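Local coordinates for Lic11098 (Leptospira interrogans serogroup Icterohaemorrhagiae serovar copenhageni, PDB 4U08), which is of unknown function but, as a leucine-rich repeat protein of a human pathogen, may serve as a virulence factor, at residues Q70-K75 with K93-E98; Q207-R212 with Q230-N235; G304-N309 with E327-N332; R319-L324 with G339-L344. All coordinates share one frame; numbering follows the deposited sequence.

Interaction 1 (Q70-K75 with K93-E98); sequences QLHLSK and KLKLYE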
loop_
_atom_site.group_PDB
_atom_site.type_symbol
_atom_site.label_atom_id
_atom_site.label_comp_id
_atom_site.label_asym_id
_atom_site.label_seq_id
_atom_site.Cartn_x
_atom_site.Cartn_y
_atom_site.Cartn_z
ATOM N N GLN A 70 17.460 -20.593 0.723
ATOM C CA GLN A 70 16.737 -19.760 -0.233
ATOM C C GLN A 70 16.576 -20.441 -1.579
ATOM O O GLN A 70 17.564 -20.877 -2.189
ATOM C CB GLN A 70 17.425 -18.387 -0.428
ATOM C CG GLN A 70 17.452 -17.511 0.823
ATOM C CD GLN A 70 17.858 -16.086 0.528
ATOM O OE1 GLN A 70 17.583 -15.526 -0.543
ATOM N NE2 GLN A 70 18.456 -15.445 1.501
ATOM N N LEU A 71 15.322 -20.503 -2.052
ATOM C CA LEU A 71 15.001 -21.075 -3.339
ATOM C C LEU A 71 14.274 -20.029 -4.177
ATOM O O LEU A 71 13.131 -19.676 -3.875
ATOM C CB LEU A 71 14.184 -22.383 -3.170
ATOM C CG LEU A 71 13.748 -23.105 -4.446
ATOM C CD1 LEU A 71 14.945 -23.467 -5.327
ATOM C CD2 LEU A 71 12.956 -24.355 -4.105
ATOM N N HIS A 72 14.967 -19.503 -5.204
ATOM C CA HIS A 72 14.449 -18.478 -6.115
ATOM C C HIS A 72 13.996 -19.176 -7.398
ATOM O O HIS A 72 14.814 -19.725 -8.137
ATOM C CB HIS A 72 15.521 -17.394 -6.388
ATOM C CG HIS A 72 15.960 -16.664 -5.154
ATOM N ND1 HIS A 72 15.545 -15.369 -4.898
ATOM C CD2 HIS A 72 16.742 -17.081 -4.129
ATOM C CE1 HIS A 72 16.086 -15.042 -3.733
ATOM N NE2 HIS A 72 16.814 -16.038 -3.233
ATOM N N LEU A 73 12.686 -19.212 -7.625
ATOM C CA LEU A 73 12.102 -19.893 -8.775
ATOM C C LEU A 73 11.135 -18.998 -9.533
ATOM O O LEU A 73 10.229 -19.491 -10.210
ATOM C CB LEU A 73 11.358 -21.136 -8.281
ATOM C CG LEU A 73 12.136 -22.423 -8.225
ATOM C CD1 LEU A 73 11.374 -23.445 -7.435
ATOM C CD2 LEU A 73 12.393 -22.952 -9.620
ATOM N N SER A 74 11.323 -17.692 -9.419
ATOM C CA SER A 74 10.455 -16.717 -10.039
ATOM C C SER A 74 10.618 -16.684 -11.544
ATOM O O SER A 74 11.674 -17.042 -12.065
ATOM C CB SER A 74 10.716 -15.329 -9.452
ATOM O OG SER A 74 10.561 -15.348 -8.043
ATOM N N LYS A 75 9.567 -16.247 -12.239
ATOM C CA LYS A 75 9.547 -16.061 -13.686
ATOM C C LYS A 75 9.960 -17.332 -14.460
ATOM O O LYS A 75 10.913 -17.333 -15.236
ATOM C CB LYS A 75 10.371 -14.812 -14.091
ATOM C CG LYS A 75 9.878 -13.517 -13.438
ATOM C CD LYS A 75 10.774 -12.325 -13.751
ATOM C CE LYS A 75 11.597 -11.905 -12.558
ATOM N NZ LYS A 75 12.560 -10.823 -12.894
ATOM N N LYS A 93 13.261 -18.889 2.708
ATOM C CA LYS A 93 12.676 -18.053 1.679
ATOM C C LYS A 93 12.309 -18.896 0.471
ATOM O O LYS A 93 13.154 -19.618 -0.055
ATOM C CB LYS A 93 13.680 -16.941 1.296
ATOM C CG LYS A 93 13.064 -15.645 0.800
ATOM C CD LYS A 93 14.121 -14.651 0.260
ATOM C CE LYS A 93 14.979 -13.981 1.314
ATOM N NZ LYS A 93 14.214 -13.038 2.174
ATOM N N LEU A 94 11.052 -18.805 0.028
ATOM C CA LEU A 94 10.602 -19.523 -1.156
ATOM C C LEU A 94 9.951 -18.524 -2.086
ATOM O O LEU A 94 8.891 -17.982 -1.762
ATOM C CB LEU A 94 9.681 -20.716 -0.776
ATOM C CG LEU A 94 9.041 -21.520 -1.920
ATOM C CD1 LEU A 94 10.081 -22.106 -2.868
ATOM C CD2 LEU A 94 8.104 -22.618 -1.368
ATOM N N LYS A 95 10.604 -18.248 -3.225
ATOM C CA LYS A 95 10.129 -17.264 -4.201
ATOM C C LYS A 95 9.616 -17.919 -5.478
ATOM O O LYS A 95 10.389 -18.481 -6.250
ATOM C CB LYS A 95 11.197 -16.179 -4.480
ATOM C CG LYS A 95 11.527 -15.361 -3.228
ATOM C CD LYS A 95 12.544 -14.257 -3.478
ATOM C CE LYS A 95 11.903 -12.890 -3.535
ATOM N NZ LYS A 95 12.915 -11.800 -3.506
ATOM N N LEU A 96 8.299 -17.854 -5.690
ATOM C CA LEU A 96 7.639 -18.492 -6.824
ATOM C C LEU A 96 6.793 -17.539 -7.621
ATOM O O LEU A 96 5.896 -17.986 -8.345
ATOM C CB LEU A 96 6.768 -19.654 -6.307
ATOM C CG LEU A 96 7.529 -20.866 -5.766
ATOM C CD1 LEU A 96 6.697 -21.626 -4.785
ATOM C CD2 LEU A 96 7.969 -21.769 -6.885
ATOM N N TYR A 97 7.067 -16.218 -7.513
ATOM C CA TYR A 97 6.271 -15.265 -8.266
ATOM C C TYR A 97 6.443 -15.449 -9.774
ATOM O O TYR A 97 7.512 -15.829 -10.234
ATOM C CB TYR A 97 6.460 -13.796 -7.807
ATOM C CG TYR A 97 7.823 -13.184 -8.019
ATOM C CD1 TYR A 97 8.139 -12.536 -9.212
ATOM C CD2 TYR A 97 8.741 -13.103 -6.974
ATOM C CE1 TYR A 97 9.377 -11.914 -9.394
ATOM C CE2 TYR A 97 9.976 -12.468 -7.138
ATOM C CZ TYR A 97 10.294 -11.885 -8.355
ATOM O OH TYR A 97 11.515 -11.273 -8.526
ATOM N N GLU A 98 5.360 -15.234 -10.518
ATOM C CA GLU A 98 5.267 -15.382 -11.972
ATOM C C GLU A 98 5.563 -16.826 -12.421
ATOM O O GLU A 98 6.645 -17.144 -12.922
ATOM C CB GLU A 98 6.087 -14.324 -12.746
ATOM C CG GLU A 98 5.482 -13.982 -14.096
ATOM C CD GLU A 98 4.171 -13.217 -14.051
ATOM O OE1 GLU A 98 4.203 -12.002 -13.753
ATOM O OE2 GLU A 98 3.113 -13.831 -14.320
#
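Gln70 and Lys93 are paired residues of two parallel strands, 70-72 and 93-95, whose directions differ by only 5°, and their side chains run side by side on the face that also carries His72 and Lys95. Along Lys93, CB meets Gln70 CG at 3.8 Å; CD then draws alongside the amide, 3.7 Å from Gln70 OE1, and CE passes OE1 at 3.6 Å. NZ ends in a salt bridge to Glu116 on the next strand. Bends at chi3 (-73°) and chi4 carry the tip there. The same Gln70 oxygen is engaged in its carbonyl plane, on a lone pair, by His72 NE2 at 2.8 Å, which holds imidazole and amide to each other. Beyond the strands, Ser74 CB sits over the Tyr97 ring, 3.5 Å from its centroid and 6° off the normal, a CH-pi contact. On the other face, Leu71 CD2 touches Leu94 CD1 at 3.9 Å. Backbone bonds such as Lys95 N to Leu71 O (3.0 Å) fix the register. The polar face thus combines one imidazole-amide hydrogen bond with lysine chains that pack through their methylenes, whereas Ser74 OG, buried against the tyrosine without a polar partner, contributes through packing.

Interaction 2 (Q207-R212 with Q230-N235); sequences QILHLR and QKLLLN. With ZN (zinc ion), chain F.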
loop_
_atom_site.group_PDB
_atom_site.type_symbol
_atom_site.label_atom_id
_atom_site.label_comp_id
_atom_site.label_asym_id
_atom_site.label_seq_id
_atom_site.Cartn_x
_atom_site.Cartn_y
_atom_site.Cartn_z
ATOM N N GLN A 207 0.264 -1.031 10.514
ATOM C CA GLN A 207 0.830 0.278 10.212
ATOM C C GLN A 207 0.399 0.772 8.844
ATOM O O GLN A 207 0.304 1.980 8.639
ATOM C CB GLN A 207 2.359 0.214 10.260
ATOM C CG GLN A 207 2.918 -0.054 11.661
ATOM C CD GLN A 207 4.360 -0.530 11.608
ATOM O OE1 GLN A 207 4.778 -1.362 12.404
ATOM N NE2 GLN A 207 5.155 -0.045 10.673
ATOM N N ILE A 208 0.255 -0.146 7.877
ATOM C CA ILE A 208 -0.086 0.185 6.490
ATOM C C ILE A 208 -1.264 -0.671 6.014
ATOM O O ILE A 208 -1.196 -1.895 6.054
ATOM C CB ILE A 208 1.139 -0.009 5.543
ATOM C CG1 ILE A 208 2.445 0.679 6.057
ATOM C CG2 ILE A 208 0.813 0.400 4.108
ATOM C CD1 ILE A 208 2.539 2.108 6.310
ATOM N N LEU A 209 -2.307 -0.018 5.508
ATOM C CA LEU A 209 -3.490 -0.689 4.984
ATOM C C LEU A 209 -3.780 -0.152 3.580
ATOM O O LEU A 209 -4.141 1.020 3.438
ATOM C CB LEU A 209 -4.691 -0.469 5.949
ATOM C CG LEU A 209 -6.078 -1.080 5.575
ATOM C CD1 LEU A 209 -5.971 -2.592 5.223
ATOM C CD2 LEU A 209 -7.078 -0.898 6.705
ATOM N N HIS A 210 -3.567 -0.993 2.550
ATOM C CA HIS A 210 -3.779 -0.676 1.143
ATOM C C HIS A 210 -5.118 -1.232 0.706
ATOM O O HIS A 210 -5.298 -2.453 0.679
ATOM C CB HIS A 210 -2.639 -1.265 0.297
ATOM C CG HIS A 210 -1.359 -0.481 0.399
ATOM N ND1 HIS A 210 -0.269 -0.802 -0.359
ATOM C CD2 HIS A 210 -1.049 0.589 1.171
ATOM C CE1 HIS A 210 0.679 0.060 -0.025
ATOM N NE2 HIS A 210 0.250 0.921 0.888
ATOM N N LEU A 211 -6.081 -0.349 0.458
ATOM C CA LEU A 211 -7.438 -0.734 0.058
ATOM C C LEU A 211 -7.888 -0.034 -1.212
ATOM O O LEU A 211 -9.093 0.099 -1.456
ATOM C CB LEU A 211 -8.422 -0.426 1.187
ATOM C CG LEU A 211 -8.465 -1.439 2.333
ATOM C CD1 LEU A 211 -9.174 -0.859 3.506
ATOM C CD2 LEU A 211 -9.176 -2.704 1.899
ATOM N N ARG A 212 -6.926 0.412 -2.024
ATOM C CA ARG A 212 -7.213 1.160 -3.243
ATOM C C ARG A 212 -7.961 0.323 -4.247
ATOM O O ARG A 212 -7.682 -0.863 -4.391
ATOM C CB ARG A 212 -5.912 1.663 -3.885
ATOM C CG ARG A 212 -5.165 2.674 -3.007
ATOM C CD ARG A 212 -3.776 2.914 -3.557
ATOM N NE ARG A 212 -2.835 1.874 -3.136
ATOM C CZ ARG A 212 -1.549 1.854 -3.468
ATOM N NH1 ARG A 212 -1.037 2.818 -4.219
ATOM N NH2 ARG A 212 -0.765 0.874 -3.044
ATOM N N GLN A 230 -0.444 4.087 10.320
ATOM C CA GLN A 230 0.294 5.254 9.813
ATOM C C GLN A 230 -0.178 5.662 8.443
ATOM O O GLN A 230 -0.184 6.853 8.125
ATOM C CB GLN A 230 1.792 4.948 9.771
ATOM C CG GLN A 230 2.438 4.869 11.159
ATOM C CD GLN A 230 3.769 4.140 11.148
ATOM O OE1 GLN A 230 4.590 4.293 10.245
ATOM N NE2 GLN A 230 4.010 3.317 12.161
ATOM N N LYS A 231 -0.527 4.687 7.594
ATOM C CA LYS A 231 -0.953 4.974 6.230
ATOM C C LYS A 231 -2.243 4.217 5.919
ATOM O O LYS A 231 -2.299 2.990 6.046
ATOM C CB LYS A 231 0.131 4.592 5.197
ATOM C CG LYS A 231 1.408 5.432 5.308
ATOM C CD LYS A 231 2.392 5.038 4.230
ATOM C CE LYS A 231 3.718 5.714 4.451
ATOM N NZ LYS A 231 4.836 4.855 3.988
ATOM N N LEU A 232 -3.269 4.963 5.482
ATOM C CA LEU A 232 -4.555 4.401 5.112
ATOM C C LEU A 232 -4.850 4.836 3.677
ATOM O O LEU A 232 -5.118 6.022 3.437
ATOM C CB LEU A 232 -5.636 4.865 6.117
ATOM C CG LEU A 232 -7.095 4.376 5.887
ATOM C CD1 LEU A 232 -7.162 2.839 5.713
ATOM C CD2 LEU A 232 -8.000 4.816 7.024
ATOM N N LEU A 233 -4.756 3.887 2.713
ATOM C CA LEU A 233 -4.967 4.218 1.304
ATOM C C LEU A 233 -6.307 3.684 0.837
ATOM O O LEU A 233 -6.475 2.469 0.676
ATOM C CB LEU A 233 -3.832 3.707 0.420
ATOM C CG LEU A 233 -2.381 3.994 0.854
ATOM C CD1 LEU A 233 -1.423 3.615 -0.270
ATOM C CD2 LEU A 233 -2.153 5.483 1.243
ATOM N N LEU A 234 -7.262 4.595 0.650
ATOM C CA LEU A 234 -8.645 4.290 0.261
ATOM C C LEU A 234 -9.049 4.852 -1.097
ATOM O O LEU A 234 -10.244 4.935 -1.397
ATOM C CB LEU A 234 -9.602 4.760 1.354
ATOM C CG LEU A 234 -9.586 3.922 2.638
ATOM C CD1 LEU A 234 -10.092 4.718 3.812
ATOM C CD2 LEU A 234 -10.378 2.633 2.460
ATOM N N ASN A 235 -8.052 5.178 -1.950
ATOM C CA ASN A 235 -8.299 5.713 -3.297
ATOM C C ASN A 235 -9.233 4.832 -4.090
ATOM O O ASN A 235 -9.127 3.602 -4.017
ATOM C CB ASN A 235 -7.017 5.781 -4.120
ATOM C CG ASN A 235 -5.912 6.621 -3.581
ATOM O OD1 ASN A 235 -4.774 6.474 -4.013
ATOM N ND2 ASN A 235 -6.225 7.566 -2.702
HETATM ZN ZN ZN F . -0.076 -2.667 -1.590
HETATM O O HOH W 1 -1.926 -3.835 -2.034
#
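A zinc site on the strand face of the leucine-rich repeat solenoid adjoins this contact, in which His210 packs against Leu233 of the next parallel strand. His210 ND1 binds the zinc ion at 2.2 Å, and water 1 is a second ligand. With chi1 at -76° the imidazole lies beside the backbone N, and its CD2 comes within 3.4 Å of Leu233 CD1, obliquely to the ring. That methyl group has a second flat partner: it lies 3.6 Å above the guanidinium plane of Arg212, over its centre. Arg212 NH2 in turn stands 3.1 Å above one face of the imidazole, displaced toward the rim, and forms a salt bridge with Asp189, which helps to fix the guanidinium with the leucine methyl over one of its faces. Toward the start of the strands, Ile208 CD1 rests on the aliphatic part of Lys231, 3.6 Å from CD. Gln207 O is gripped twice, by Gln230 N at 2.8 Å and Lys231 N at 3.0 Å, opening a ladder that Leu233 N continues to Leu209 O. Leu209 and Leu232 face the interior instead. Strand 208-210 is hydrogen-bonded on its other side to residues 184-188, while the side chains of strand 231-233 touch strand 254-256.

Interaction 3 (G304-N309 with E327-N332); sequences GNNQLN and EHNQLN. With ZN (zinc ion), chain C.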
loop_
_atom_site.group_PDB
_atom_site.type_symbol
_atom_site.label_atom_id
_atom_site.label_comp_id
_atom_site.label_asym_id
_atom_site.label_seq_id
_atom_site.Cartn_x
_atom_site.Cartn_y
_atom_site.Cartn_z
ATOM N N GLY A 304 -8.773 19.078 -4.844
ATOM C CA GLY A 304 -9.145 19.298 -6.227
ATOM C C GLY A 304 -10.462 18.671 -6.624
ATOM O O GLY A 304 -10.777 17.556 -6.204
ATOM N N ASN A 305 -11.252 19.395 -7.433
ATOM C CA ASN A 305 -12.496 18.866 -8.016
ATOM C C ASN A 305 -13.559 18.478 -6.976
ATOM O O ASN A 305 -14.477 17.716 -7.270
ATOM C CB ASN A 305 -12.193 17.703 -8.963
ATOM C CG ASN A 305 -13.021 17.681 -10.192
ATOM O OD1 ASN A 305 -12.835 18.501 -11.091
ATOM N ND2 ASN A 305 -13.884 16.671 -10.299
ATOM N N ASN A 306 -13.510 19.095 -5.808
ATOM C CA ASN A 306 -14.609 19.009 -4.883
ATOM C C ASN A 306 -15.624 20.098 -5.356
ATOM O O ASN A 306 -15.486 20.690 -6.444
ATOM C CB ASN A 306 -14.136 19.340 -3.475
ATOM C CG ASN A 306 -13.541 18.221 -2.737
ATOM O OD1 ASN A 306 -12.405 18.291 -2.265
ATOM N ND2 ASN A 306 -14.277 17.150 -2.655
ATOM N N GLN A 307 -16.581 20.413 -4.510
ATOM C CA GLN A 307 -17.614 21.392 -4.775
ATOM C C GLN A 307 -17.597 22.437 -3.683
ATOM O O GLN A 307 -18.645 22.967 -3.330
ATOM C CB GLN A 307 -18.978 20.674 -4.843
ATOM C CG GLN A 307 -19.174 19.784 -6.080
ATOM C CD GLN A 307 -20.371 18.848 -5.959
ATOM O OE1 GLN A 307 -21.382 19.132 -5.285
ATOM N NE2 GLN A 307 -20.291 17.706 -6.632
ATOM N N LEU A 308 -16.411 22.717 -3.097
ATOM C CA LEU A 308 -16.327 23.721 -2.025
ATOM C C LEU A 308 -16.672 25.131 -2.489
ATOM O O LEU A 308 -16.166 25.576 -3.514
ATOM C CB LEU A 308 -14.926 23.730 -1.410
ATOM C CG LEU A 308 -14.503 22.463 -0.687
ATOM C CD1 LEU A 308 -12.994 22.487 -0.441
ATOM C CD2 LEU A 308 -15.279 22.299 0.626
ATOM N N ASN A 309 -17.520 25.836 -1.733
ATOM C CA ASN A 309 -17.888 27.220 -2.055
ATOM C C ASN A 309 -17.068 28.123 -1.229
ATOM O O ASN A 309 -16.714 29.208 -1.675
ATOM C CB ASN A 309 -19.381 27.489 -1.770
ATOM C CG ASN A 309 -20.261 27.022 -2.895
ATOM O OD1 ASN A 309 -20.016 27.327 -4.063
ATOM N ND2 ASN A 309 -21.279 26.250 -2.564
ATOM N N GLU A 327 -7.955 23.317 -6.777
ATOM C CA GLU A 327 -8.319 23.402 -8.194
ATOM C C GLU A 327 -9.722 22.909 -8.485
ATOM O O GLU A 327 -10.124 21.886 -7.946
ATOM C CB GLU A 327 -7.298 22.639 -9.050
ATOM C CG GLU A 327 -7.679 22.547 -10.523
ATOM C CD GLU A 327 -6.607 22.010 -11.459
ATOM O OE1 GLU A 327 -5.411 22.011 -11.088
ATOM O OE2 GLU A 327 -6.971 21.641 -12.592
ATOM N N HIS A 328 -10.455 23.627 -9.356
ATOM C CA HIS A 328 -11.772 23.221 -9.850
ATOM C C HIS A 328 -12.810 22.980 -8.744
ATOM O O HIS A 328 -13.523 21.981 -8.741
ATOM C CB HIS A 328 -11.633 21.994 -10.791
ATOM C CG HIS A 328 -12.742 21.890 -11.795
ATOM N ND1 HIS A 328 -13.941 21.248 -11.496
ATOM C CD2 HIS A 328 -12.816 22.385 -13.048
ATOM C CE1 HIS A 328 -14.696 21.376 -12.578
ATOM N NE2 HIS A 328 -14.057 22.040 -13.545
ATOM N N ASN A 329 -12.825 23.850 -7.763
ATOM C CA ASN A 329 -13.888 23.847 -6.770
ATOM C C ASN A 329 -14.796 25.009 -7.252
ATOM O O ASN A 329 -14.702 25.442 -8.399
ATOM C CB ASN A 329 -13.342 24.109 -5.364
ATOM C CG ASN A 329 -12.843 22.849 -4.742
ATOM O OD1 ASN A 329 -13.627 22.031 -4.311
ATOM N ND2 ASN A 329 -11.555 22.613 -4.781
ATOM N N GLN A 330 -15.599 25.567 -6.383
ATOM C CA GLN A 330 -16.377 26.723 -6.832
ATOM C C GLN A 330 -16.175 27.854 -5.832
ATOM O O GLN A 330 -17.121 28.474 -5.401
ATOM C CB GLN A 330 -17.855 26.319 -7.090
ATOM C CG GLN A 330 -18.432 25.326 -6.091
ATOM C CD GLN A 330 -19.646 24.621 -6.646
ATOM O OE1 GLN A 330 -20.795 25.025 -6.415
ATOM N NE2 GLN A 330 -19.418 23.533 -7.369
ATOM N N LEU A 331 -14.921 28.078 -5.391
ATOM C CA LEU A 331 -14.645 29.094 -4.388
ATOM C C LEU A 331 -14.954 30.491 -4.882
ATOM O O LEU A 331 -14.486 30.885 -5.943
ATOM C CB LEU A 331 -13.185 29.036 -3.883
ATOM C CG LEU A 331 -12.787 27.794 -3.112
ATOM C CD1 LEU A 331 -11.239 27.723 -2.963
ATOM C CD2 LEU A 331 -13.456 27.790 -1.742
ATOM N N ASN A 332 -15.700 31.246 -4.073
ATOM C CA ASN A 332 -16.126 32.624 -4.334
ATOM C C ASN A 332 -15.152 33.579 -3.679
ATOM O O ASN A 332 -14.966 34.691 -4.145
ATOM C CB ASN A 332 -17.575 32.824 -3.753
ATOM C CG ASN A 332 -18.529 31.747 -4.230
ATOM O OD1 ASN A 332 -18.823 30.786 -3.518
ATOM N ND2 ASN A 332 -18.923 31.803 -5.496
HETATM ZN ZN ZN C . -14.742 22.418 -15.362
HETATM O O HOH W 2 -15.912 20.632 -9.008
HETATM O O HOH W 3 -14.928 20.491 -15.690
#
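This is a loop-on-loop contact between successive turns of the solenoid, Asn305 meeting Glu327 and His328 just after strands 300-302 and 323-325, with no regular strand in either segment. Backbone bonds hold it: Asn305 N to Glu327 O (2.8 Å, 167° at the hydrogen), Gln330 N to Leu308 O at 2.9 Å, and a weak one from Asn332 N to Asn309 O. Between the first two, the facing carbonyls of Asn306 and His328 cannot bond directly; water 2 donates to both, at 2.6 Å from Asn306 O and 2.8 Å from His328 O. A chi1 of -154°, which turns CG away from the backbone N, sets the His328 ring beside the Asn305 amide, the planes 25° apart. Asn305 OD1 lies 3.0 Å from His328 ND1, but the angle is too poor for a hydrogen bond. The other ring nitrogen, NE2, binds a zinc ion at 2.0 Å, with water 3 as a further ligand, and the ring also meets that of Tyr351. Inside, the ND2 of buried Asn329 bonds to Leu303 O and Leu326 O, joining the two turns. Such a buried asparagine, repeated from coil to coil and satisfying loop carbonyls, is the asparagine ladder of leucine-rich repeat proteins.

Interaction 4 (R319-L324 with G339-L344); sequences RNLESL and GKLQKL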
loop_
_atom_site.group_PDB
_atom_site.type_symbol
_atom_site.label_atom_id
_atom_site.label_comp_id
_atom_site.label_asym_id
_atom_site.label_seq_id
_atom_site.Cartn_x
_atom_site.Cartn_y
_atom_site.Cartn_z
ATOM N N ARG A 319 -0.378 25.635 10.448
ATOM C CA ARG A 319 0.964 26.241 10.474
ATOM C C ARG A 319 2.035 25.468 9.695
ATOM O O ARG A 319 2.990 26.076 9.228
ATOM C CB ARG A 319 1.417 26.509 11.932
ATOM C CG ARG A 319 1.530 25.254 12.806
ATOM C CD ARG A 319 2.201 25.533 14.137
ATOM N NE ARG A 319 2.918 24.351 14.621
ATOM C CZ ARG A 319 2.495 23.548 15.595
ATOM N NH1 ARG A 319 1.357 23.803 16.231
ATOM N NH2 ARG A 319 3.215 22.492 15.953
ATOM N N ASN A 320 1.871 24.135 9.535
ATOM C CA ASN A 320 2.864 23.334 8.820
ATOM C C ASN A 320 2.516 23.051 7.376
ATOM O O ASN A 320 3.271 22.382 6.682
ATOM C CB ASN A 320 3.130 22.029 9.605
ATOM C CG ASN A 320 4.048 22.286 10.763
ATOM O OD1 ASN A 320 5.063 22.971 10.630
ATOM N ND2 ASN A 320 3.664 21.846 11.933
ATOM N N LEU A 321 1.395 23.602 6.888
ATOM C CA LEU A 321 0.948 23.358 5.538
ATOM C C LEU A 321 1.875 23.953 4.521
ATOM O O LEU A 321 2.155 25.148 4.577
ATOM C CB LEU A 321 -0.490 23.896 5.342
ATOM C CG LEU A 321 -1.270 23.304 4.173
ATOM C CD1 LEU A 321 -1.647 21.824 4.442
ATOM C CD2 LEU A 321 -2.551 24.122 3.920
ATOM N N GLU A 322 2.330 23.126 3.588
ATOM C CA GLU A 322 3.234 23.514 2.516
ATOM C C GLU A 322 2.562 23.513 1.179
ATOM O O GLU A 322 2.970 24.256 0.284
ATOM C CB GLU A 322 4.442 22.562 2.480
ATOM C CG GLU A 322 5.285 22.668 3.736
ATOM C CD GLU A 322 6.437 21.680 3.845
ATOM O OE1 GLU A 322 6.533 20.748 3.010
ATOM O OE2 GLU A 322 7.255 21.853 4.776
ATOM N N SER A 323 1.559 22.644 1.007
ATOM C CA SER A 323 0.899 22.526 -0.285
ATOM C C SER A 323 -0.609 22.470 -0.136
ATOM O O SER A 323 -1.127 21.641 0.621
ATOM C CB SER A 323 1.421 21.291 -1.018
ATOM O OG SER A 323 0.838 21.218 -2.306
ATOM N N LEU A 324 -1.321 23.358 -0.857
ATOM C CA LEU A 324 -2.794 23.401 -0.800
ATOM C C LEU A 324 -3.366 23.405 -2.205
ATOM O O LEU A 324 -3.055 24.293 -3.013
ATOM C CB LEU A 324 -3.263 24.609 0.032
ATOM C CG LEU A 324 -4.783 24.864 0.197
ATOM C CD1 LEU A 324 -5.532 23.618 0.786
ATOM C CD2 LEU A 324 -5.020 26.133 1.060
ATOM N N GLY A 339 -3.387 34.150 5.096
ATOM C CA GLY A 339 -2.108 34.819 5.325
ATOM C C GLY A 339 -1.288 34.258 6.478
ATOM O O GLY A 339 -0.085 34.503 6.550
ATOM N N LYS A 340 -1.918 33.485 7.371
ATOM C CA LYS A 340 -1.244 32.855 8.508
ATOM C C LYS A 340 -0.500 31.565 8.087
ATOM O O LYS A 340 0.258 31.019 8.892
ATOM C CB LYS A 340 -2.238 32.529 9.625
ATOM C CG LYS A 340 -2.803 33.741 10.374
ATOM C CD LYS A 340 -4.306 33.592 10.700
ATOM C CE LYS A 340 -4.695 32.442 11.613
ATOM N NZ LYS A 340 -4.317 32.685 13.028
ATOM N N LEU A 341 -0.691 31.099 6.844
ATOM C CA LEU A 341 -0.014 29.891 6.341
ATOM C C LEU A 341 1.435 30.198 5.951
ATOM O O LEU A 341 1.783 30.171 4.783
ATOM C CB LEU A 341 -0.816 29.252 5.188
ATOM C CG LEU A 341 -2.265 28.854 5.512
ATOM C CD1 LEU A 341 -2.961 28.337 4.277
ATOM C CD2 LEU A 341 -2.328 27.855 6.639
ATOM N N GLN A 342 2.282 30.497 6.944
ATOM C CA GLN A 342 3.678 30.935 6.726
ATOM C C GLN A 342 4.602 29.916 6.044
ATOM O O GLN A 342 5.601 30.316 5.457
ATOM C CB GLN A 342 4.308 31.442 8.040
ATOM C CG GLN A 342 3.732 32.804 8.490
ATOM C CD GLN A 342 3.825 33.859 7.400
ATOM O OE1 GLN A 342 4.919 34.265 6.983
ATOM N NE2 GLN A 342 2.677 34.269 6.862
ATOM N N LYS A 343 4.265 28.622 6.085
ATOM C CA LYS A 343 5.069 27.585 5.446
ATOM C C LYS A 343 4.568 27.205 4.059
ATOM O O LYS A 343 5.180 26.372 3.398
ATOM C CB LYS A 343 5.203 26.363 6.369
ATOM C CG LYS A 343 6.092 26.664 7.588
ATOM C CD LYS A 343 6.388 25.402 8.404
ATOM C CE LYS A 343 7.070 25.729 9.710
ATOM N NZ LYS A 343 7.470 24.500 10.453
ATOM N N LEU A 344 3.465 27.853 3.576
ATOM C CA LEU A 344 2.885 27.501 2.297
ATOM C C LEU A 344 3.805 27.819 1.133
ATOM O O LEU A 344 4.280 28.954 1.019
ATOM C CB LEU A 344 1.485 28.159 2.136
ATOM C CG LEU A 344 0.561 27.570 1.084
ATOM C CD1 LEU A 344 0.069 26.179 1.520
ATOM C CD2 LEU A 344 -0.649 28.474 0.880
HETATM O O HOH W 4 1.681 27.088 6.375
#
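The amide of Asn320 is the flat group that meets Lys343, and it does so through its oxygen: NZ approaches OD1 at 2.9 Å almost straight in line with the carbonyl (177°), while neither face of the amide takes a contact from 339-344. At the nitrogen end, ND2 bonds to Gln296 O, so the group is held from both ends. Lys343 reaches it with a chain extended throughout beyond CG, its CB and CG each passing 3.6 Å from Arg319 O. Below this polar bridge the contact turns apolar. Leu344 CD1, directed by a chi1 of -161° that sets CG opposite the backbone N, comes 4.0 Å from Leu324 CB and 4.1 Å from Leu321 CD2. Leu341 CD1 closes on Leu321 CD2 at 4.2 Å. The backbone between is curved: a type I turn from Leu341 to Leu344 uses Leu344 N for Leu341 O at 3.1 Å. Leu344 N meets Leu321 O at too poor an angle to bond; water 4 lies 2.7 Å from Leu321 O, to which it may donate, and accepts from Lys343 N. The chemistry implies a layered contact: leucines fill the interior between two coils, a water lies between their backbones, and the ammonium, its charge probably stabilised by the carbonyl oxygen pointing at it, ties them at the exposed rim.

All four contacts join turns of the solenoid that follow one another, at three places on its circumference. Interactions 1 and 2 hold equivalent strand pairs, with centres about 27 Å apart, and share a regular backbone ladder with leucines beneath; their outer faces differ, amide, imidazole and lysines in one and a zinc-bound histidine packed with leucine and arginine in the other. Interactions 3 and 4 alternate along the chain, interaction 4 where it enters strand 323-325, interaction 3 after the strands. Interaction 3 keeps three backbone bonds, one weak, and a bridging water; interaction 4 has no direct backbone bond between its segments. Each has buried leucines, joined in interaction 3 by asparagine; the outer residues of interaction 2 are only partly exposed.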